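Local atomic coordinates of ORF 37 (PDB entry 3FHD), a protein that cuts viral DNA as an endonuclease and exonuclease, resolving branched or non-linear intermediates so that unit-length linear genomes can be packaged. Residues Pro422-Arg434 with Val453-Phe466. Sequence-based numbering, arbitrary orientation.
Sequences PKYYIATGFFRKR and VEIPTLLIVTPVYF
Thr428 and Ile460 exchange a pair of nearly straight backbone bonds, Thr428 N to Ile460 O at 2.8 Å (N-H...O 176°) and Ile460 N to Thr428 O, the pattern of an antiparallel hydrogen-bonded pair. Ile426 and Thr462 form the same kind of pair, somewhat more bent. Water 2 sits between the hydroxyls of Thr428 and Thr462: it donates to Ile426 O at 3.0 Å and bonds both OG1 atoms, which also hydrogen-bond Tyr325 and Ser362, respectively. Beyond Pro463, water 1 joins Tyr424 N to Val464 O. A classic beta bulge shifts the register by one: Phe430 N bonds Leu458 O, whereas Phe430 O accepts from Thr457 N. Leu458 CD2 lies over one face of the Phe430 ring, 4.0 Å from its centroid, a CH-pi contact. Past the bulge, Arg432 and Ile455 pair through both backbone bonds, and Ile455 CD1 sits 3.6 Å from Arg432 NH1; the guanidinium is held by salt bridges, NH1 to Asp438 and NH2 to Asp369. Arg434, extended from CG to NE, grips Val453 O side-on, with NE at 2.9 Å and NH2 at 3.1 Å, the carbonyl oxygen lying near the guanidinium plane. Glu454 O, buried here, has no partner. Strand 423-432 lies between strands 455-464 and 262-269 in the mixed sheet of this PD-(D/E)XK nuclease, with backbone hydrogen bonds linking Tyr425 and Ala427 to Glu266, a magnesium ligand; helix 203-217 packs on Phe431, Pro456 and Leu459, and helix 394-412 on Tyr424 and Phe466.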
ATOM      1  N   PRO A 422      10.689  -5.984  11.262  1.00 20.94           N
ATOM      2  CA  PRO A 422      10.651  -6.280   9.826  1.00 20.44           C
ATOM      3  C   PRO A 422      11.583  -5.360   9.021  1.00 19.49           C
ATOM      4  O   PRO A 422      12.016  -4.319   9.527  1.00 18.77           O
ATOM      5  CB  PRO A 422       9.190  -6.043   9.465  1.00 20.57           C
ATOM      6  CG  PRO A 422       8.451  -6.216  10.796  1.00 21.54           C
ATOM      7  CD  PRO A 422       9.380  -5.583  11.786  1.00 21.59           C
ATOM      8  N   LYS A 423      11.940  -5.797   7.811  1.00 18.67           N
ATOM      9  CA  LYS A 423      12.697  -4.985   6.862  1.00 17.72           C
ATOM     10  C   LYS A 423      11.833  -4.641   5.639  1.00 16.92           C
ATOM     11  O   LYS A 423      11.004  -5.458   5.224  1.00 15.07           O
ATOM     12  CB  LYS A 423      13.987  -5.715   6.439  1.00 18.77           C
ATOM     13  CG  LYS A 423      14.878  -6.107   7.591  1.00 19.49           C
ATOM     14  CD  LYS A 423      15.687  -4.934   8.130  1.00 26.74           C
ATOM     15  CE  LYS A 423      16.606  -5.357   9.284  1.00 29.50           C
ATOM     16  NZ  LYS A 423      15.865  -5.746  10.562  1.00 32.07           N
ATOM     17  N   TYR A 424      12.035  -3.435   5.102  1.00 16.46           N
ATOM     18  CA  TYR A 424      11.205  -2.833   4.020  1.00 15.98           C
ATOM     19  C   TYR A 424      12.043  -2.545   2.790  1.00 15.58           C
ATOM     20  O   TYR A 424      13.240  -2.205   2.893  1.00 13.02           O
ATOM     21  CB  TYR A 424      10.493  -1.556   4.505  1.00 18.00           C
ATOM     22  CG  TYR A 424       9.684  -1.846   5.737  1.00 19.62           C
ATOM     23  CD1 TYR A 424       8.394  -2.411   5.638  1.00 16.10           C
ATOM     24  CD2 TYR A 424      10.253  -1.655   7.013  1.00 17.43           C
ATOM     25  CE1 TYR A 424       7.690  -2.743   6.803  1.00 21.66           C
ATOM     26  CE2 TYR A 424       9.545  -1.974   8.176  1.00 19.59           C
ATOM     27  CZ  TYR A 424       8.285  -2.527   8.067  1.00 20.00           C
ATOM     28  OH  TYR A 424       7.607  -2.825   9.237  1.00 23.44           O
ATOM     29  N   TYR A 425      11.422  -2.699   1.626  1.00 16.20           N
ATOM     30  CA  TYR A 425      12.109  -2.534   0.337  1.00 16.42           C
ATOM     31  C   TYR A 425      11.177  -1.948  -0.704  1.00 16.90           C
ATOM     32  O   TYR A 425       9.946  -2.138  -0.654  1.00 16.82           O
ATOM     33  CB  TYR A 425      12.593  -3.887  -0.200  1.00 16.58           C
ATOM     34  CG  TYR A 425      13.443  -4.691   0.775  1.00 17.71           C
ATOM     35  CD1 TYR A 425      14.832  -4.535   0.829  1.00 15.66           C
ATOM     36  CD2 TYR A 425      12.842  -5.588   1.642  1.00 15.72           C
ATOM     37  CE1 TYR A 425      15.609  -5.286   1.745  1.00 15.28           C
ATOM     38  CE2 TYR A 425      13.575  -6.330   2.542  1.00 17.94           C
ATOM     39  CZ  TYR A 425      14.958  -6.183   2.598  1.00 16.74           C
ATOM     40  OH  TYR A 425      15.644  -6.944   3.519  1.00 20.88           O
ATOM     41  N   ILE A 426      11.770  -1.225  -1.656  1.00 17.56           N
ATOM     42  CA  ILE A 426      11.082  -0.928  -2.894  1.00 17.32           C
ATOM     43  C   ILE A 426      11.686  -1.838  -3.956  1.00 18.32           C
ATOM     44  O   ILE A 426      12.909  -1.865  -4.141  1.00 17.65           O
ATOM     45  CB  ILE A 426      11.212   0.535  -3.295  1.00 18.39           C
ATOM     46  CG1 ILE A 426      10.488   1.431  -2.274  1.00 19.56           C
ATOM     47  CG2 ILE A 426      10.656   0.765  -4.719  1.00 17.58           C
ATOM     48  CD1 ILE A 426      10.990   2.900  -2.289  1.00 20.75           C
ATOM     49  N   ALA A 427      10.806  -2.592  -4.628  1.00 17.84           N
ATOM     50  CA  ALA A 427      11.196  -3.487  -5.720  1.00 18.73           C
ATOM     51  C   ALA A 427      10.775  -2.859  -7.054  1.00 19.29           C
ATOM     52  O   ALA A 427       9.598  -2.773  -7.345  1.00 20.50           O
ATOM     53  CB  ALA A 427      10.540  -4.825  -5.555  1.00 17.67           C
ATOM     54  N   THR A 428      11.762  -2.476  -7.865  1.00 19.22           N
ATOM     55  CA  THR A 428      11.528  -1.757  -9.102  1.00 20.21           C
ATOM     56  C   THR A 428      11.776  -2.697 -10.266  1.00 18.94           C
ATOM     57  O   THR A 428      12.882  -3.223 -10.388  1.00 19.02           O
ATOM     58  CB  THR A 428      12.499  -0.559  -9.226  1.00 20.39           C
ATOM     59  OG1 THR A 428      12.223   0.409  -8.201  1.00 25.10           O
ATOM     60  CG2 THR A 428      12.327   0.126 -10.560  1.00 21.93           C
ATOM     61  N   GLY A 429      10.748  -2.896 -11.100  1.00 17.76           N
ATOM     62  CA  GLY A 429      10.848  -3.718 -12.302  1.00 17.69           C
ATOM     63  C   GLY A 429      10.990  -2.903 -13.583  1.00 16.45           C
ATOM     64  O   GLY A 429      10.392  -1.851 -13.718  1.00 16.72           O
ATOM     65  N   PHE A 430      11.784  -3.420 -14.520  1.00 16.58           N
ATOM     66  CA  PHE A 430      12.050  -2.795 -15.818  1.00 16.99           C
ATOM     67  C   PHE A 430      11.694  -3.830 -16.849  1.00 16.26           C
ATOM     68  O   PHE A 430      11.833  -5.053 -16.590  1.00 16.26           O
ATOM     69  CB  PHE A 430      13.525  -2.420 -15.965  1.00 17.36           C
ATOM     70  CG  PHE A 430      13.986  -1.338 -15.020  1.00 19.21           C
ATOM     71  CD1 PHE A 430      14.054  -0.010 -15.436  1.00 19.34           C
ATOM     72  CD2 PHE A 430      14.367  -1.649 -13.712  1.00 18.24           C
ATOM     73  CE1 PHE A 430      14.469   0.991 -14.577  1.00 18.94           C
ATOM     74  CE2 PHE A 430      14.805  -0.648 -12.842  1.00 19.91           C
ATOM     75  CZ  PHE A 430      14.846   0.676 -13.270  1.00 19.54           C
ATOM     76  N   PHE A 431      11.212  -3.362 -17.997  1.00 16.16           N
ATOM     77  CA  PHE A 431      10.568  -4.243 -18.980  1.00 16.39           C
ATOM     78  C   PHE A 431      10.977  -3.926 -20.419  1.00 16.28           C
ATOM     79  O   PHE A 431      11.512  -2.844 -20.703  1.00 15.41           O
ATOM     80  CB  PHE A 431       9.028  -4.192 -18.858  1.00 17.04           C
ATOM     81  CG  PHE A 431       8.492  -4.728 -17.557  1.00 17.08           C
ATOM     82  CD1 PHE A 431       8.104  -6.063 -17.437  1.00 18.23           C
ATOM     83  CD2 PHE A 431       8.361  -3.895 -16.451  1.00 19.21           C
ATOM     84  CE1 PHE A 431       7.596  -6.566 -16.230  1.00 19.15           C
ATOM     85  CE2 PHE A 431       7.861  -4.404 -15.232  1.00 21.04           C
ATOM     86  CZ  PHE A 431       7.495  -5.754 -15.136  1.00 20.02           C
ATOM     87  N   ARG A 432      10.716  -4.891 -21.303  1.00 16.63           N
ATOM     88  CA  ARG A 432      10.837  -4.710 -22.742  1.00 16.07           C
ATOM     89  C   ARG A 432       9.625  -5.252 -23.518  1.00 17.02           C
ATOM     90  O   ARG A 432       8.918  -6.167 -23.061  1.00 16.36           O
ATOM     91  CB  ARG A 432      12.159  -5.290 -23.277  1.00 15.57           C
ATOM     92  CG  ARG A 432      12.217  -6.821 -23.373  1.00 14.70           C
ATOM     93  CD  ARG A 432      13.487  -7.263 -24.113  1.00 15.55           C
ATOM     94  NE  ARG A 432      13.617  -8.731 -24.210  1.00 13.49           N
ATOM     95  CZ  ARG A 432      12.943  -9.501 -25.061  1.00 15.88           C
ATOM     96  NH1 ARG A 432      12.047  -8.979 -25.896  1.00 14.78           N
ATOM     97  NH2 ARG A 432      13.168 -10.820 -25.088  1.00 14.61           N
ATOM     98  N   LYS A 433       9.372  -4.651 -24.679  1.00 17.78           N
ATOM     99  CA  LYS A 433       8.366  -5.159 -25.592  1.00 18.83           C
ATOM    100  C   LYS A 433       8.733  -6.558 -26.101  1.00 18.42           C
ATOM    101  O   LYS A 433       9.918  -6.891 -26.290  1.00 18.36           O
ATOM    102  CB  LYS A 433       8.176  -4.206 -26.779  1.00 19.42           C
ATOM    103  CG  LYS A 433       7.580  -2.817 -26.439  1.00 23.99           C
ATOM    104  CD  LYS A 433       6.220  -2.933 -25.691  1.00 26.63           C
ATOM    105  CE  LYS A 433       5.488  -1.573 -25.624  1.00 27.72           C
ATOM    106  NZ  LYS A 433       4.210  -1.654 -24.828  1.00 29.97           N
ATOM    107  N   ARG A 434       7.703  -7.371 -26.319  1.00 18.32           N
ATOM    108  CA  ARG A 434       7.850  -8.631 -27.046  1.00 18.01           C
ATOM    109  C   ARG A 434       8.078  -8.372 -28.523  1.00 17.79           C
ATOM    110  O   ARG A 434       7.494  -7.454 -29.101  1.00 18.57           O
ATOM    111  CB  ARG A 434       6.617  -9.504 -26.877  1.00 18.02           C
ATOM    112  CG  ARG A 434       6.465 -10.032 -25.517  1.00 20.07           C
ATOM    113  CD  ARG A 434       5.186 -10.843 -25.471  1.00 23.03           C
ATOM    114  NE  ARG A 434       4.816 -11.170 -24.101  1.00 25.48           N
ATOM    115  CZ  ARG A 434       4.939 -12.387 -23.581  1.00 27.68           C
ATOM    116  NH1 ARG A 434       5.419 -13.381 -24.342  1.00 28.33           N
ATOM    117  NH2 ARG A 434       4.577 -12.612 -22.321  1.00 26.92           N
ATOM    118  N   VAL A 453       1.498  -9.507 -21.538  1.00 22.27           N
ATOM    119  CA  VAL A 453       2.339  -8.637 -20.690  1.00 20.24           C
ATOM    120  C   VAL A 453       3.792  -8.550 -21.212  1.00 19.49           C
ATOM    121  O   VAL A 453       4.339  -9.538 -21.752  1.00 19.18           O
ATOM    122  CB  VAL A 453       2.301  -9.045 -19.175  1.00 20.45           C
ATOM    123  CG1 VAL A 453       2.914 -10.423 -18.937  1.00 20.23           C
ATOM    124  CG2 VAL A 453       2.998  -8.006 -18.298  1.00 19.64           C
ATOM    125  N   GLU A 454       4.402  -7.368 -21.048  1.00 17.77           N
ATOM    126  CA  GLU A 454       5.818  -7.144 -21.382  1.00 16.24           C
ATOM    127  C   GLU A 454       6.774  -8.090 -20.638  1.00 14.72           C
ATOM    128  O   GLU A 454       6.452  -8.639 -19.583  1.00 14.52           O
ATOM    129  CB  GLU A 454       6.203  -5.697 -21.104  1.00 16.80           C
ATOM    130  CG  GLU A 454       5.500  -4.697 -21.991  1.00 19.05           C
ATOM    131  CD  GLU A 454       4.099  -4.283 -21.488  1.00 25.17           C
ATOM    132  OE1 GLU A 454       3.544  -4.849 -20.488  1.00 26.29           O
ATOM    133  OE2 GLU A 454       3.548  -3.362 -22.131  1.00 27.81           O
ATOM    134  N   ILE A 455       7.961  -8.257 -21.199  1.00 12.36           N
ATOM    135  CA  ILE A 455       8.995  -9.122 -20.629  1.00 11.30           C
ATOM    136  C   ILE A 455       9.873  -8.379 -19.605  1.00 10.42           C
ATOM    137  O   ILE A 455      10.456  -7.351 -19.945  1.00 10.77           O
ATOM    138  CB  ILE A 455       9.871  -9.692 -21.779  1.00 10.35           C
ATOM    139  CG1 ILE A 455       9.061 -10.702 -22.619  1.00 10.85           C
ATOM    140  CG2 ILE A 455      11.192 -10.303 -21.265  1.00  9.43           C
ATOM    141  CD1 ILE A 455       9.733 -11.042 -23.979  1.00  9.94           C
ATOM    142  N   PRO A 456       9.990  -8.911 -18.364  1.00 10.16           N
ATOM    143  CA  PRO A 456      10.904  -8.307 -17.382  1.00  9.88           C
ATOM    144  C   PRO A 456      12.376  -8.516 -17.738  1.00 10.17           C
ATOM    145  O   PRO A 456      12.788  -9.621 -18.142  1.00 10.31           O
ATOM    146  CB  PRO A 456      10.551  -8.998 -16.067  1.00 10.51           C
ATOM    147  CG  PRO A 456       9.933 -10.307 -16.469  1.00 11.19           C
ATOM    148  CD  PRO A 456       9.296 -10.097 -17.822  1.00 10.46           C
ATOM    149  N   THR A 457      13.150  -7.448 -17.581  1.00  9.56           N
ATOM    150  CA  THR A 457      14.561  -7.442 -17.935  1.00 10.47           C
ATOM    151  C   THR A 457      15.472  -7.213 -16.729  1.00 10.42           C
ATOM    152  O   THR A 457      16.589  -7.730 -16.686  1.00 10.85           O
ATOM    153  CB  THR A 457      14.886  -6.331 -18.974  1.00 10.78           C
ATOM    154  OG1 THR A 457      14.512  -5.066 -18.414  1.00 11.96           O
ATOM    155  CG2 THR A 457      14.134  -6.556 -20.294  1.00  9.24           C
ATOM    156  N   LEU A 458      14.995  -6.429 -15.765  1.00 10.65           N
ATOM    157  CA  LEU A 458      15.834  -5.948 -14.681  1.00 11.17           C
ATOM    158  C   LEU A 458      14.990  -5.732 -13.442  1.00 11.22           C
ATOM    159  O   LEU A 458      13.860  -5.233 -13.534  1.00  9.62           O
ATOM    160  CB  LEU A 458      16.465  -4.630 -15.103  1.00 12.13           C
ATOM    161  CG  LEU A 458      17.552  -3.927 -14.285  1.00 14.33           C
ATOM    162  CD1 LEU A 458      18.889  -4.673 -14.400  1.00 16.87           C
ATOM    163  CD2 LEU A 458      17.692  -2.479 -14.823  1.00 12.90           C
ATOM    164  N   LEU A 459      15.552  -6.106 -12.293  1.00 11.20           N
ATOM    165  CA  LEU A 459      14.928  -5.911 -10.983  1.00 12.29           C
ATOM    166  C   LEU A 459      15.918  -5.212 -10.050  1.00 11.82           C
ATOM    167  O   LEU A 459      17.065  -5.634  -9.907  1.00 12.46           O
ATOM    168  CB  LEU A 459      14.459  -7.254 -10.397  1.00 12.17           C
ATOM    169  CG  LEU A 459      13.719  -7.237  -9.041  1.00 12.85           C
ATOM    170  CD1 LEU A 459      12.362  -6.593  -9.144  1.00 14.07           C
ATOM    171  CD2 LEU A 459      13.599  -8.645  -8.453  1.00 14.44           C
ATOM    172  N   ILE A 460      15.490  -4.118  -9.438  1.00 11.41           N
ATOM    173  CA  ILE A 460      16.307  -3.457  -8.427  1.00 11.26           C
ATOM    174  C   ILE A 460      15.561  -3.510  -7.082  1.00 12.45           C
ATOM    175  O   ILE A 460      14.383  -3.177  -7.033  1.00 12.31           O
ATOM    176  CB  ILE A 460      16.588  -2.010  -8.826  1.00 10.87           C
ATOM    177  CG1 ILE A 460      17.305  -1.980 -10.208  1.00 12.50           C
ATOM    178  CG2 ILE A 460      17.402  -1.306  -7.735  1.00 12.59           C
ATOM    179  CD1 ILE A 460      17.849  -0.624 -10.592  1.00 13.87           C
ATOM    180  N   VAL A 461      16.252  -3.940  -6.027  1.00 11.78           N
ATOM    181  CA  VAL A 461      15.668  -3.997  -4.694  1.00 12.41           C
ATOM    182  C   VAL A 461      16.449  -3.020  -3.829  1.00 12.67           C
ATOM    183  O   VAL A 461      17.674  -3.137  -3.686  1.00 13.13           O
ATOM    184  CB  VAL A 461      15.665  -5.440  -4.101  1.00 13.16           C
ATOM    185  CG1 VAL A 461      15.110  -5.449  -2.663  1.00 13.10           C
ATOM    186  CG2 VAL A 461      14.840  -6.401  -4.982  1.00 12.46           C
ATOM    187  N   THR A 462      15.726  -2.042  -3.288  1.00 12.26           N
ATOM    188  CA  THR A 462      16.282  -0.955  -2.512  1.00 12.01           C
ATOM    189  C   THR A 462      15.699  -0.989  -1.085  1.00 11.61           C
ATOM    190  O   THR A 462      14.475  -0.905  -0.928  1.00 11.69           O
ATOM    191  CB  THR A 462      15.950   0.405  -3.211  1.00 11.50           C
ATOM    192  OG1 THR A 462      16.494   0.404  -4.547  1.00 12.70           O
ATOM    193  CG2 THR A 462      16.531   1.580  -2.448  1.00 12.18           C
ATOM    194  N   PRO A 463      16.563  -1.120  -0.048  1.00 11.90           N
ATOM    195  CA  PRO A 463      16.129  -1.049   1.360  1.00 12.17           C
ATOM    196  C   PRO A 463      15.601   0.345   1.753  1.00 12.57           C
ATOM    197  O   PRO A 463      16.007   1.367   1.158  1.00 12.49           O
ATOM    198  CB  PRO A 463      17.408  -1.394   2.154  1.00 11.73           C
ATOM    199  CG  PRO A 463      18.512  -1.145   1.252  1.00 12.05           C
ATOM    200  CD  PRO A 463      18.011  -1.387  -0.153  1.00 12.38           C
ATOM    201  N   VAL A 464      14.682   0.383   2.717  1.00 12.69           N
ATOM    202  CA  VAL A 464      14.160   1.641   3.259  1.00 13.37           C
ATOM    203  C   VAL A 464      14.121   1.507   4.797  1.00 13.77           C
ATOM    204  O   VAL A 464      13.549   0.568   5.315  1.00 12.91           O
ATOM    205  CB  VAL A 464      12.709   1.984   2.755  1.00 13.93           C
ATOM    206  CG1 VAL A 464      12.362   3.449   3.126  1.00 13.08           C
ATOM    207  CG2 VAL A 464      12.556   1.805   1.218  1.00 15.90           C
ATOM    208  N   TYR A 465      14.759   2.445   5.494  1.00 13.82           N
ATOM    209  CA  TYR A 465      14.781   2.488   6.965  1.00 14.65           C
ATOM    210  C   TYR A 465      14.050   3.732   7.473  1.00 14.78           C
ATOM    211  O   TYR A 465      14.069   4.762   6.797  1.00 14.08           O
ATOM    212  CB  TYR A 465      16.224   2.448   7.484  1.00 15.00           C
ATOM    213  CG  TYR A 465      17.033   1.259   6.975  1.00 15.67           C
ATOM    214  CD1 TYR A 465      17.008   0.033   7.637  1.00 16.58           C
ATOM    215  CD2 TYR A 465      17.813   1.366   5.825  1.00 14.72           C
ATOM    216  CE1 TYR A 465      17.761  -1.063   7.158  1.00 18.20           C
ATOM    217  CE2 TYR A 465      18.543   0.289   5.334  1.00 16.77           C
ATOM    218  CZ  TYR A 465      18.518  -0.923   6.006  1.00 17.74           C
ATOM    219  OH  TYR A 465      19.270  -1.990   5.525  1.00 19.28           O
ATOM    220  N   PHE A 466      13.413   3.631   8.653  1.00 15.76           N
ATOM    221  CA  PHE A 466      12.574   4.716   9.212  1.00 17.14           C
ATOM    222  C   PHE A 466      12.936   5.066  10.667  1.00 18.71           C
ATOM    223  O   PHE A 466      12.562   4.328  11.605  1.00 19.35           O
ATOM    224  CB  PHE A 466      11.069   4.397   9.115  1.00 16.42           C
ATOM    225  CG  PHE A 466      10.621   4.004   7.741  1.00 17.69           C
ATOM    226  CD1 PHE A 466      10.463   4.966   6.752  1.00 15.20           C
ATOM    227  CD2 PHE A 466      10.385   2.660   7.436  1.00 16.52           C
ATOM    228  CE1 PHE A 466      10.081   4.578   5.463  1.00 16.47           C
ATOM    229  CE2 PHE A 466       9.994   2.271   6.170  1.00 16.18           C
ATOM    230  CZ  PHE A 466       9.865   3.226   5.178  1.00 15.81           C
TER
HETATM  231  O   HOH W   1      14.063  -1.787   6.530  1.00 25.46           O
HETATM  232  O   HOH W   2      14.264  -0.169  -6.216  1.00 26.29           O